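Local coordinates for putative major capsid protein (Cafeteriavirus-dependent mavirus, PDB 6G44) that probably forms, as a double jelly-roll major capsid protein that associates in threes, the building block of the virophage's icosahedral shell, at residues 477-482 with 491-496; 329-334 with 442-447; 210-215 with 286-291; 112-117 with 220-225; 335-340 with 426-431. One frame throughout, in Å; residues are numbered along the deposited sequence.

Interaction 1: residues 477-482 with 491-496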
# COMPACT_ATOMS: atom_id res chain seq x y z
N ASP C 477 10.13 11.02 -25.90
CA ASP C 477 8.74 10.76 -26.30
C ASP C 477 8.77 10.33 -27.78
O ASP C 477 9.40 10.97 -28.62
CB ASP C 477 7.89 12.00 -26.10
CG ASP C 477 7.80 12.45 -24.62
OD1 ASP C 477 8.06 11.64 -23.71
OD2 ASP C 477 7.42 13.59 -24.38
N ASN C 478 8.10 9.23 -28.06
CA ASN C 478 8.23 8.54 -29.34
C ASN C 478 6.95 7.76 -29.55
O ASN C 478 6.47 7.07 -28.64
CB ASN C 478 9.43 7.64 -29.29
CG ASN C 478 9.70 6.95 -30.60
OD1 ASN C 478 9.94 7.62 -31.60
ND2 ASN C 478 9.73 5.63 -30.59
N LEU C 479 6.38 7.88 -30.75
CA LEU C 479 5.11 7.22 -31.05
C LEU C 479 5.26 6.24 -32.18
O LEU C 479 6.04 6.49 -33.11
CB LEU C 479 4.06 8.22 -31.44
CG LEU C 479 3.64 9.27 -30.43
CD1 LEU C 479 2.46 10.09 -30.96
CD2 LEU C 479 3.38 8.75 -29.04
N THR C 480 4.52 5.14 -32.09
CA THR C 480 4.40 4.17 -33.17
C THR C 480 3.01 4.33 -33.79
O THR C 480 1.99 4.48 -33.09
CB THR C 480 4.65 2.76 -32.63
OG1 THR C 480 6.02 2.68 -32.21
CG2 THR C 480 4.39 1.68 -33.71
N TYR C 481 2.97 4.31 -35.13
CA TYR C 481 1.74 4.50 -35.90
C TYR C 481 1.43 3.24 -36.69
O TYR C 481 2.30 2.71 -37.40
CB TYR C 481 1.88 5.68 -36.86
CG TYR C 481 2.23 6.97 -36.19
CD1 TYR C 481 3.56 7.30 -35.95
CD2 TYR C 481 1.24 7.84 -35.76
CE1 TYR C 481 3.89 8.49 -35.32
CE2 TYR C 481 1.57 9.02 -35.12
CZ TYR C 481 2.90 9.33 -34.91
OH TYR C 481 3.18 10.53 -34.28
N SER C 482 0.20 2.76 -36.54
CA SER C 482 -0.29 1.59 -37.25
C SER C 482 -1.30 2.08 -38.29
O SER C 482 -2.38 2.53 -37.92
CB SER C 482 -0.98 0.65 -36.26
OG SER C 482 -1.65 -0.42 -36.94
N ASP C 491 8.16 7.53 -34.87
CA ASP C 491 8.84 8.82 -34.98
C ASP C 491 8.77 9.54 -33.66
O ASP C 491 7.77 9.47 -32.94
CB ASP C 491 8.15 9.73 -36.02
CG ASP C 491 8.55 9.45 -37.44
OD1 ASP C 491 9.75 9.53 -37.76
OD2 ASP C 491 7.65 9.12 -38.22
N LEU C 492 9.81 10.31 -33.40
CA LEU C 492 9.83 11.23 -32.28
C LEU C 492 8.75 12.30 -32.45
O LEU C 492 8.40 12.65 -33.58
CB LEU C 492 11.20 11.91 -32.18
CG LEU C 492 12.41 11.02 -31.95
CD1 LEU C 492 13.67 11.88 -31.91
CD2 LEU C 492 12.27 10.18 -30.67
N THR C 493 8.21 12.78 -31.34
CA THR C 493 7.21 13.83 -31.34
C THR C 493 7.97 15.14 -31.17
O THR C 493 8.32 15.50 -30.04
CB THR C 493 6.20 13.62 -30.18
OG1 THR C 493 6.90 13.50 -28.93
CG2 THR C 493 5.40 12.36 -30.40
N LEU C 494 8.28 15.79 -32.28
CA LEU C 494 9.09 17.02 -32.28
C LEU C 494 8.33 18.22 -32.84
O LEU C 494 7.58 18.09 -33.83
CB LEU C 494 10.37 16.80 -33.08
CG LEU C 494 11.30 15.70 -32.58
CD1 LEU C 494 12.48 15.55 -33.53
CD2 LEU C 494 11.77 15.96 -31.16
N TYR C 495 8.55 19.38 -32.23
CA TYR C 495 7.88 20.62 -32.55
C TYR C 495 8.87 21.77 -32.41
O TYR C 495 9.89 21.64 -31.74
CB TYR C 495 6.66 20.85 -31.63
CG TYR C 495 5.77 19.64 -31.59
CD1 TYR C 495 4.77 19.45 -32.53
CD2 TYR C 495 6.02 18.63 -30.68
CE1 TYR C 495 4.00 18.27 -32.51
CE2 TYR C 495 5.30 17.47 -30.66
CZ TYR C 495 4.30 17.29 -31.56
OH TYR C 495 3.59 16.10 -31.48
N THR C 496 8.56 22.91 -33.03
CA THR C 496 9.42 24.05 -32.85
C THR C 496 9.26 24.61 -31.44
O THR C 496 8.17 24.51 -30.85
CB THR C 496 9.12 25.19 -33.84
OG1 THR C 496 7.81 25.70 -33.60
CG2 THR C 496 9.24 24.68 -35.29
O HOH W 1 5.60 11.23 -33.84
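D477 meets T493 just where strand 464-482 enters its hairpin with strand 488-492. Its CB lies 3.4 Å from T493 OG1, and its carbonyl O takes a weak, long bond of 3.5 Å from T493 N; the carboxylate itself turns to N443. Next comes N478, a non-hydrogen-bonded antiparallel partner of L492. With CG anti to the backbone N (chi1 -176°), OD1 reaches the D491-L492 peptide, 3.0 Å from D491 C, but the angle to L492 N is too poor for a hydrogen bond; ND2 gives to T290 O. L479 carries the backbone pairing: its N gives to D491 O at 3.0 Å in an almost straight bond, and its O receives D491 N at 2.9 Å. On the face it shares with D491, its CG touches T493 CG2 at 3.6 Å, the two side chains crossing at about a right angle. T480 OG1 is hydrogen-bonded to T290 OG1 on the other neighbouring strand. The Y481 ring offers its edge to D491 N, and its OH is joined to D491 O through a water lying in the ring plane. D491 O is therefore gripped twice, by L479 N and by this water. Residues of both other subunits pack on L479, which places the hairpin at the trimer interface. Between these segments regular pairing thus ends at L492, with one weak bond from T493 N beyond it, after which Y495 pairs with N443.

Interaction 2: residues 329-334 with 442-447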
# COMPACT_ATOMS: atom_id res chain seq x y z
N ASN C 329 20.15 16.30 -31.24
CA ASN C 329 19.44 17.08 -32.28
C ASN C 329 18.07 17.63 -31.85
O ASN C 329 17.43 18.38 -32.60
CB ASN C 329 19.27 16.24 -33.55
CG ASN C 329 20.59 15.83 -34.16
OD1 ASN C 329 21.53 16.63 -34.22
ND2 ASN C 329 20.67 14.60 -34.65
N ASN C 330 17.62 17.26 -30.65
CA ASN C 330 16.32 17.64 -30.12
C ASN C 330 16.41 17.45 -28.59
O ASN C 330 17.38 16.86 -28.12
CB ASN C 330 15.22 16.80 -30.77
CG ASN C 330 15.45 15.32 -30.59
OD1 ASN C 330 15.29 14.79 -29.49
ND2 ASN C 330 15.85 14.63 -31.68
N VAL C 331 15.39 17.90 -27.88
CA VAL C 331 15.43 17.96 -26.41
C VAL C 331 14.60 16.80 -25.83
O VAL C 331 13.38 16.78 -25.99
CB VAL C 331 14.90 19.31 -25.91
CG1 VAL C 331 14.98 19.38 -24.38
CG2 VAL C 331 15.69 20.47 -26.53
N PRO C 332 15.27 15.80 -25.19
CA PRO C 332 14.48 14.72 -24.56
C PRO C 332 13.60 15.15 -23.40
O PRO C 332 13.83 16.18 -22.77
CB PRO C 332 15.55 13.75 -24.05
CG PRO C 332 16.76 14.03 -24.90
CD PRO C 332 16.71 15.50 -25.14
N SER C 333 12.63 14.31 -23.12
CA SER C 333 11.72 14.48 -22.00
C SER C 333 12.39 14.27 -20.66
O SER C 333 12.06 14.99 -19.68
CB SER C 333 10.58 13.48 -22.14
OG SER C 333 9.70 13.52 -21.02
N MET C 334 13.30 13.31 -20.58
CA MET C 334 13.93 13.00 -19.31
C MET C 334 15.31 12.43 -19.53
O MET C 334 15.60 11.85 -20.58
CB MET C 334 13.07 12.02 -18.49
CG MET C 334 13.49 11.88 -17.01
SD MET C 334 12.44 10.77 -16.01
CE MET C 334 10.94 11.70 -15.89
N ALA C 442 11.08 20.00 -23.47
CA ALA C 442 10.87 18.63 -23.89
C ALA C 442 10.15 18.61 -25.23
O ALA C 442 9.13 19.31 -25.41
CB ALA C 442 10.07 17.87 -22.85
N ASN C 443 10.69 17.83 -26.17
CA ASN C 443 10.12 17.65 -27.53
C ASN C 443 10.42 18.80 -28.49
O ASN C 443 9.94 18.80 -29.62
CB ASN C 443 8.62 17.33 -27.50
CG ASN C 443 8.33 16.04 -26.78
OD1 ASN C 443 9.11 15.11 -26.90
ND2 ASN C 443 7.24 15.98 -26.01
N ALA C 444 11.24 19.75 -28.09
CA ALA C 444 11.64 20.81 -29.03
C ALA C 444 12.63 20.24 -30.03
O ALA C 444 13.57 19.53 -29.66
CB ALA C 444 12.28 21.96 -28.30
N ASN C 445 12.46 20.61 -31.30
CA ASN C 445 13.43 20.24 -32.33
C ASN C 445 14.62 21.20 -32.36
O ASN C 445 15.01 21.73 -33.40
CB ASN C 445 12.76 20.16 -33.70
CG ASN C 445 13.66 19.52 -34.74
OD1 ASN C 445 14.60 18.80 -34.40
ND2 ASN C 445 13.39 19.80 -36.01
N LYS C 446 15.22 21.43 -31.20
CA LYS C 446 16.31 22.36 -31.04
C LYS C 446 17.52 21.52 -30.67
O LYS C 446 17.44 20.70 -29.74
CB LYS C 446 16.01 23.35 -29.92
CG LYS C 446 17.16 24.30 -29.64
CD LYS C 446 16.92 25.23 -28.47
CE LYS C 446 18.23 25.88 -28.06
NZ LYS C 446 18.83 26.69 -29.17
N SER C 447 18.64 21.74 -31.36
CA SER C 447 19.88 21.03 -31.05
C SER C 447 20.48 21.58 -29.76
O SER C 447 20.49 22.81 -29.55
CB SER C 447 20.89 21.15 -32.21
OG SER C 447 20.36 20.58 -33.40
O HOH W 2 17.70 20.29 -34.61
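Backbone hydrogen bonds join V331 to the opposing loop at both its polar atoms: V331 N gives to A444 O at 3.0 Å, and V331 O receives N443 N at 2.9 Å. A CA-H...O contact extends this pairing, N330 CA lying 3.3 Å from K446 O. The apolar part is small. V331 CG2 meets A444 CB at 4.1 Å, and A442 CB sits 3.9 Å from S333 CA. With CG1 anti to the backbone N (chi1 -178°), the valine leaves CG2 beside K446 O. At the exposed end one water lies 2.8 Å from N329 O. The polar ends of N330, S333 and N443 are bonded outside the two segments: N330 OD1 to R476, S333 OG to the terminal carboxylate of G520, N443 ND2 to D477. The loops before strands 334-341 and 448-457 are thus joined mainly through main-chain atoms, while N330 and N443 bond R476 and D477 of the adjoining strand 464-482.

Interaction 3: residues 210-215 with 286-291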
# COMPACT_ATOMS: atom_id res chain seq x y z
N PRO C 210 7.66 -2.25 -29.75
CA PRO C 210 6.65 -1.31 -29.27
C PRO C 210 5.71 -1.87 -28.19
O PRO C 210 4.57 -1.38 -28.06
CB PRO C 210 5.85 -1.04 -30.54
CG PRO C 210 5.82 -2.40 -31.18
CD PRO C 210 7.14 -3.04 -30.89
N THR C 211 6.15 -2.85 -27.41
CA THR C 211 5.24 -3.47 -26.44
C THR C 211 4.76 -2.46 -25.43
O THR C 211 5.43 -1.49 -25.08
CB THR C 211 5.82 -4.69 -25.69
OG1 THR C 211 6.83 -4.26 -24.78
CG2 THR C 211 6.36 -5.77 -26.65
N GLN C 212 3.57 -2.72 -24.94
CA GLN C 212 2.86 -1.80 -24.03
C GLN C 212 3.08 -2.20 -22.57
O GLN C 212 2.14 -2.38 -21.78
CB GLN C 212 1.40 -1.75 -24.43
CG GLN C 212 1.21 -1.23 -25.85
CD GLN C 212 1.62 0.20 -25.98
OE1 GLN C 212 0.91 1.09 -25.49
NE2 GLN C 212 2.77 0.47 -26.63
N TYR C 213 4.36 -2.29 -22.20
CA TYR C 213 4.80 -2.80 -20.89
C TYR C 213 4.50 -1.83 -19.75
O TYR C 213 4.67 -2.20 -18.57
CB TYR C 213 6.31 -3.17 -20.90
CG TYR C 213 7.20 -2.01 -21.24
CD1 TYR C 213 7.63 -1.14 -20.24
CD2 TYR C 213 7.63 -1.78 -22.54
CE1 TYR C 213 8.41 -0.04 -20.54
CE2 TYR C 213 8.42 -0.69 -22.85
CZ TYR C 213 8.80 0.18 -21.84
OH TYR C 213 9.59 1.28 -22.11
N LYS C 214 4.09 -0.61 -20.06
CA LYS C 214 3.70 0.34 -19.02
C LYS C 214 2.22 0.23 -18.68
O LYS C 214 1.77 0.87 -17.72
CB LYS C 214 4.05 1.77 -19.44
CG LYS C 214 5.55 2.01 -19.66
CD LYS C 214 5.86 3.26 -20.49
CE LYS C 214 5.30 4.56 -19.92
NZ LYS C 214 6.07 5.07 -18.76
N ASN C 215 1.44 -0.55 -19.45
CA ASN C 215 0.00 -0.67 -19.32
C ASN C 215 -0.38 -2.15 -19.37
O ASN C 215 -1.15 -2.53 -20.24
CB ASN C 215 -0.69 0.11 -20.47
CG ASN C 215 -0.35 1.60 -20.48
OD1 ASN C 215 0.61 2.03 -21.11
ND2 ASN C 215 -1.17 2.39 -19.81
N ILE C 286 -3.87 3.95 -35.87
CA ILE C 286 -3.84 3.77 -34.41
C ILE C 286 -2.47 4.23 -33.93
O ILE C 286 -1.45 3.90 -34.53
CB ILE C 286 -4.11 2.31 -33.99
CG1 ILE C 286 -5.45 1.81 -34.57
CG2 ILE C 286 -4.11 2.18 -32.47
CD1 ILE C 286 -5.63 0.32 -34.52
N ILE C 287 -2.46 4.95 -32.82
CA ILE C 287 -1.22 5.54 -32.24
C ILE C 287 -0.87 4.82 -30.92
O ILE C 287 -1.75 4.55 -30.10
CB ILE C 287 -1.44 7.03 -31.97
CG1 ILE C 287 -1.77 7.75 -33.28
CG2 ILE C 287 -0.22 7.65 -31.29
CD1 ILE C 287 -2.19 9.20 -33.15
N TYR C 288 0.41 4.46 -30.76
CA TYR C 288 0.94 3.78 -29.54
C TYR C 288 2.07 4.61 -28.96
O TYR C 288 2.95 5.07 -29.67
CB TYR C 288 1.50 2.40 -29.87
CG TYR C 288 0.48 1.48 -30.49
CD1 TYR C 288 0.17 1.59 -31.83
CD2 TYR C 288 -0.19 0.51 -29.73
CE1 TYR C 288 -0.80 0.78 -32.40
CE2 TYR C 288 -1.16 -0.31 -30.30
CZ TYR C 288 -1.46 -0.14 -31.63
OH TYR C 288 -2.41 -0.93 -32.22
N ASN C 289 2.03 4.76 -27.64
CA ASN C 289 3.11 5.42 -26.91
C ASN C 289 4.23 4.39 -26.74
O ASN C 289 4.03 3.33 -26.16
CB ASN C 289 2.56 5.87 -25.53
CG ASN C 289 3.42 6.92 -24.87
OD1 ASN C 289 4.51 7.20 -25.30
ND2 ASN C 289 2.87 7.58 -23.86
N THR C 290 5.40 4.68 -27.31
CA THR C 290 6.52 3.75 -27.35
C THR C 290 7.82 4.50 -27.06
O THR C 290 8.63 4.72 -27.96
CB THR C 290 6.59 3.00 -28.72
OG1 THR C 290 6.66 3.96 -29.77
CG2 THR C 290 5.38 2.13 -28.89
N PRO C 291 8.04 4.88 -25.79
CA PRO C 291 9.22 5.68 -25.43
C PRO C 291 10.53 5.11 -25.91
O PRO C 291 10.70 3.90 -25.93
CB PRO C 291 9.19 5.69 -23.90
CG PRO C 291 7.83 5.26 -23.49
CD PRO C 291 7.22 4.50 -24.61
O HOH W 3 -0.08 3.51 -26.16
O HOH W 4 9.81 1.58 -24.82
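The loop between strands 195-205 and 222-235 of the first jelly roll, with a type I turn from Q212 to N215, packs here against the start of strand 286-305, so the contact probably spans the junction between the two jelly rolls. P210 and Q212 do most of the touching. P210 CB lies 3.6 Å from T290 CG2, a methyl placed anti to its own carbonyl carbon, while T290 OG1 goes to T480. Q212 sits at the centre of an inverse gamma turn, and its side chain, bent at chi2 (-66°), folds its amide back between P210 and N289. NE2 spends its hydrogens on two carbonyls: P210 O at 3.0 Å, lying in the amide plane, and N289 O at 3.2 Å, approached from above the carbonyl plane. OE1 takes a water that also accepts from N289 N, so both ends of the amide are used and its rotation is fixed. The same amide meets the edge of the Y288 ring, the two planes 78° apart, and Y288 OH goes on to P221. Toward solvent the packing thins: K214, whose NZ binds a glycerol probably from the crystallisation liquor, lays CD 4.1 Å from P291 CG. Nearby a second water bridges the two segments, accepting from Y213 OH and giving to P291 O, at 2.7 Å from each oxygen.

Interaction 4: residues 112-117 with 220-225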
# COMPACT_ATOMS: atom_id res chain seq x y z
N ILE C 112 11.87 -6.47 -32.86
CA ILE C 112 10.50 -6.85 -33.18
C ILE C 112 10.17 -6.35 -34.59
O ILE C 112 10.48 -5.21 -34.93
CB ILE C 112 9.50 -6.31 -32.13
CG1 ILE C 112 9.82 -6.97 -30.77
CG2 ILE C 112 8.05 -6.61 -32.57
CD1 ILE C 112 8.93 -6.52 -29.61
N ASN C 113 9.61 -7.24 -35.40
CA ASN C 113 9.14 -6.93 -36.75
C ASN C 113 7.63 -7.01 -36.77
O ASN C 113 7.05 -8.07 -36.48
CB ASN C 113 9.77 -7.92 -37.73
CG ASN C 113 9.41 -7.64 -39.18
OD1 ASN C 113 8.31 -7.22 -39.50
ND2 ASN C 113 10.35 -7.93 -40.08
N MET C 114 6.99 -5.90 -37.05
CA MET C 114 5.55 -5.85 -37.34
C MET C 114 5.36 -5.39 -38.79
O MET C 114 5.66 -4.25 -39.13
CB MET C 114 4.83 -4.94 -36.36
CG MET C 114 4.88 -5.48 -34.94
SD MET C 114 3.86 -4.42 -33.86
CE MET C 114 3.98 -5.35 -32.32
N ASN C 115 4.80 -6.28 -39.60
CA ASN C 115 4.49 -5.96 -41.03
C ASN C 115 5.66 -5.32 -41.80
O ASN C 115 5.47 -4.39 -42.60
CB ASN C 115 3.20 -5.16 -41.13
CG ASN C 115 1.99 -5.96 -40.67
OD1 ASN C 115 2.07 -7.19 -40.54
ND2 ASN C 115 0.90 -5.27 -40.33
N GLY C 116 6.85 -5.82 -41.53
CA GLY C 116 8.05 -5.32 -42.17
C GLY C 116 8.80 -4.19 -41.49
O GLY C 116 9.91 -3.88 -41.90
N LYS C 117 8.19 -3.52 -40.50
CA LYS C 117 8.85 -2.46 -39.75
C LYS C 117 9.56 -3.07 -38.57
O LYS C 117 8.93 -3.80 -37.80
CB LYS C 117 7.83 -1.44 -39.25
CG LYS C 117 8.35 -0.45 -38.21
CD LYS C 117 9.42 0.46 -38.79
CE LYS C 117 9.79 1.52 -37.77
NZ LYS C 117 10.94 2.37 -38.20
N VAL C 220 -3.50 -1.27 -25.19
CA VAL C 220 -4.12 -1.17 -26.53
C VAL C 220 -3.61 -2.34 -27.39
O VAL C 220 -2.40 -2.56 -27.48
CB VAL C 220 -3.80 0.17 -27.17
CG1 VAL C 220 -4.44 0.25 -28.55
CG2 VAL C 220 -4.35 1.30 -26.29
N PRO C 221 -4.51 -3.12 -28.02
CA PRO C 221 -4.12 -4.21 -28.90
C PRO C 221 -3.42 -3.76 -30.18
O PRO C 221 -3.63 -2.64 -30.64
CB PRO C 221 -5.47 -4.86 -29.27
CG PRO C 221 -6.44 -4.37 -28.28
CD PRO C 221 -5.98 -3.01 -27.92
N PHE C 222 -2.60 -4.65 -30.72
CA PHE C 222 -2.09 -4.53 -32.09
C PHE C 222 -3.07 -5.16 -33.09
O PHE C 222 -3.82 -6.04 -32.72
CB PHE C 222 -0.70 -5.16 -32.18
CG PHE C 222 0.32 -4.38 -31.40
CD1 PHE C 222 0.75 -3.15 -31.88
CD2 PHE C 222 0.82 -4.86 -30.20
CE1 PHE C 222 1.67 -2.41 -31.17
CE2 PHE C 222 1.74 -4.11 -29.49
CZ PHE C 222 2.15 -2.90 -29.98
N ARG C 223 -3.02 -4.69 -34.32
CA ARG C 223 -3.98 -5.04 -35.38
C ARG C 223 -3.25 -5.69 -36.58
O ARG C 223 -2.32 -5.09 -37.13
CB ARG C 223 -4.72 -3.75 -35.83
CG ARG C 223 -5.69 -3.91 -37.02
CD ARG C 223 -6.24 -2.61 -37.57
NE ARG C 223 -5.21 -1.59 -37.83
CZ ARG C 223 -5.47 -0.32 -38.08
NH1 ARG C 223 -6.73 0.09 -38.19
NH2 ARG C 223 -4.48 0.54 -38.23
N ASN C 224 -3.72 -6.86 -36.98
CA ASN C 224 -3.39 -7.46 -38.29
C ASN C 224 -1.89 -7.61 -38.49
O ASN C 224 -1.33 -7.13 -39.47
CB ASN C 224 -4.02 -6.61 -39.43
CG ASN C 224 -5.53 -6.58 -39.38
OD1 ASN C 224 -6.18 -7.47 -38.80
ND2 ASN C 224 -6.12 -5.56 -40.03
N LEU C 225 -1.26 -8.29 -37.54
CA LEU C 225 0.18 -8.58 -37.61
C LEU C 225 0.49 -9.73 -38.55
O LEU C 225 0.79 -10.85 -38.18
CB LEU C 225 0.74 -8.81 -36.21
CG LEU C 225 0.54 -7.67 -35.22
CD1 LEU C 225 1.20 -8.07 -33.88
CD2 LEU C 225 1.09 -6.34 -35.68
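M114 and F222 make the tight part of this contact. The methionine chain, extended beyond CG, crosses the ring at about a right angle and sets its methyl over the middle of one face: CE stands 3.6 Å from the ring centroid, only 3° off the normal. SD is also over that face, 4.2 Å from the centroid, which makes this a Met-aromatic contact as well as a CH-pi one. L225 closes in on the sulfur with CD2 at 3.8 Å from SD, and F488 of strand 488-492 packs on both M114 and L225. The looser side is polar and partly exposed. N115, in the type I' turn from M114 to K117 that ends strand 110-114, reaches over with ND2 to N224 O at 3.0 Å. That oxygen lies in the amide plane, although the donor is tilted 29° from the carbonyl plane. The amide is fixed further by outside partners, OD1 taking the backbone N of T227 and ND2 also giving to G486 O. Just before the turn, N113 OD1 accepts from G116 N at 2.9 Å, an Asx motif. So the hairpin of the first jelly roll meets the start of strand 222-235 in two ways: a thioether laid on an aromatic face gives buried, weakly directional packing, while the N115 amide, with three partners, ties the turn to the chain at N224, T227 and G486.

Interaction 5: residues 335-340 with 426-431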
# COMPACT_ATOMS: atom_id res chain seq x y z
N PHE C 335 16.16 12.60 -18.53
CA PHE C 335 17.47 12.02 -18.46
C PHE C 335 17.61 11.18 -17.22
O PHE C 335 16.92 11.41 -16.23
CB PHE C 335 18.54 13.13 -18.43
CG PHE C 335 18.57 13.97 -19.66
CD1 PHE C 335 19.33 13.55 -20.73
CD2 PHE C 335 17.82 15.13 -19.76
CE1 PHE C 335 19.37 14.28 -21.90
CE2 PHE C 335 17.86 15.88 -20.95
CZ PHE C 335 18.64 15.43 -22.00
N ALA C 336 18.52 10.21 -17.28
CA ALA C 336 18.85 9.39 -16.10
C ALA C 336 20.37 9.29 -16.00
O ALA C 336 21.04 8.98 -17.00
CB ALA C 336 18.22 8.01 -16.17
N VAL C 337 20.89 9.51 -14.81
CA VAL C 337 22.33 9.45 -14.54
C VAL C 337 22.58 8.33 -13.54
O VAL C 337 21.93 8.27 -12.49
CB VAL C 337 22.83 10.78 -13.95
CG1 VAL C 337 24.34 10.72 -13.71
CG2 VAL C 337 22.48 11.93 -14.86
N MET C 338 23.55 7.47 -13.85
CA MET C 338 23.94 6.43 -12.92
C MET C 338 25.41 6.13 -13.12
O MET C 338 25.92 6.29 -14.23
CB MET C 338 23.05 5.18 -13.06
CG MET C 338 23.32 4.19 -14.15
SD MET C 338 22.25 2.70 -13.93
CE MET C 338 20.76 3.29 -14.67
N VAL C 339 26.08 5.71 -12.06
CA VAL C 339 27.48 5.32 -12.09
C VAL C 339 27.56 3.86 -11.67
O VAL C 339 27.29 3.55 -10.52
CB VAL C 339 28.31 6.22 -11.17
CG1 VAL C 339 29.78 5.78 -11.18
CG2 VAL C 339 28.20 7.68 -11.58
N SER C 340 27.92 2.96 -12.59
CA SER C 340 27.83 1.51 -12.38
C SER C 340 29.21 0.91 -12.16
O SER C 340 30.18 1.31 -12.83
CB SER C 340 27.17 0.81 -13.59
OG SER C 340 25.77 1.08 -13.66
N ILE C 426 19.71 9.06 -10.81
CA ILE C 426 19.13 10.41 -10.75
C ILE C 426 18.36 10.70 -12.04
O ILE C 426 18.97 10.82 -13.10
CB ILE C 426 20.16 11.52 -10.45
CG1 ILE C 426 20.87 11.25 -9.13
CG2 ILE C 426 19.48 12.89 -10.43
CD1 ILE C 426 22.13 12.07 -8.92
N PHE C 427 17.05 10.81 -11.93
CA PHE C 427 16.18 11.17 -13.04
C PHE C 427 15.95 12.67 -12.99
O PHE C 427 15.60 13.21 -11.93
CB PHE C 427 14.83 10.45 -12.94
CG PHE C 427 14.91 8.96 -13.11
CD1 PHE C 427 14.94 8.40 -14.38
CD2 PHE C 427 14.94 8.09 -12.01
CE1 PHE C 427 14.98 7.02 -14.54
CE2 PHE C 427 14.97 6.71 -12.19
CZ PHE C 427 15.02 6.18 -13.46
N PHE C 428 16.19 13.37 -14.11
CA PHE C 428 15.89 14.82 -14.19
C PHE C 428 15.37 15.19 -15.57
O PHE C 428 15.71 14.52 -16.56
CB PHE C 428 17.10 15.70 -13.79
CG PHE C 428 18.21 15.74 -14.82
CD1 PHE C 428 18.22 16.72 -15.81
CD2 PHE C 428 19.28 14.84 -14.77
CE1 PHE C 428 19.22 16.75 -16.76
CE2 PHE C 428 20.30 14.90 -15.70
CZ PHE C 428 20.27 15.85 -16.71
N ARG C 429 14.49 16.18 -15.61
CA ARG C 429 13.87 16.66 -16.85
C ARG C 429 14.52 17.99 -17.24
O ARG C 429 15.07 18.69 -16.39
CB ARG C 429 12.38 16.91 -16.60
CG ARG C 429 11.59 15.70 -16.15
CD ARG C 429 10.18 16.10 -15.86
NE ARG C 429 9.35 15.01 -15.36
CZ ARG C 429 8.66 14.16 -16.11
NH1 ARG C 429 8.65 14.27 -17.43
NH2 ARG C 429 7.92 13.23 -15.53
N PRO C 430 14.42 18.40 -18.50
CA PRO C 430 14.97 19.71 -18.87
C PRO C 430 14.33 20.86 -18.06
O PRO C 430 15.01 21.84 -17.71
CB PRO C 430 14.69 19.81 -20.37
CG PRO C 430 13.75 18.74 -20.70
CD PRO C 430 13.89 17.66 -19.67
N SER C 431 13.06 20.72 -17.70
CA SER C 431 12.39 21.72 -16.86
C SER C 431 12.97 21.81 -15.45
O SER C 431 12.90 22.87 -14.83
CB SER C 431 10.89 21.49 -16.85
OG SER C 431 10.52 20.18 -16.45
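F335 and F428 form the apolar centre of an antiparallel strand pair, 334-341 with 425-428, in the second jelly roll. The two ring planes are only 21° apart, but the rings are displaced, centroids 5.2 Å from each other, with little overlap. What lies over the F428 face is instead F335 CB, 3.8 Å from the ring centroid. F428 gets there by holding CG between its backbone N and carbonyl carbon (chi1 74°), which brings the ring alongside F335 and V337. V337 CG2 then meets the edge of this ring, 3.8 Å from CE2. V337 and I426 continue the same face, on which L359 of strand 355-363 packs, as the opposite sheet of a jelly-roll sandwich would. On the other face A336 CB touches F427 CE1 at 3.8 Å, and L129 of helix 123-130 packs on A336. Outward from the side chains runs the ladder. The hydrogen-bonded pairs F335-F428 and V337-I426 each exchange two bonds, and the intervening A336-F427 pair adds CA-H...O contacts. Past F428 the strand ends, and R429 turns its side chain away, NE to N385. The last rung is F335 N to F428 O, at 2.8 Å and with an N-H...O angle of 163°.

Overall arrangement
Along the chain interactions 4 and 3 interleave, their segments alternating, while 5 lies within the span bracketed by 2, and 1 comes last. Interactions 1, 3 and 5 reach one sheet of the second jelly roll, in which strand 464-482 neighbours both 286-305 and 334-341. Interaction 1 is the meeting point: its centre is about 12 Å from those of 2 and 3, and it also touches 4 through S482 and R223. Interactions 4 and 5 lie farthest apart, centres about 32 Å, one in each half. Together the contacts link both jelly rolls and all reach the third subunit, consistent with a fold whose two halves are joined close to the trimer interface.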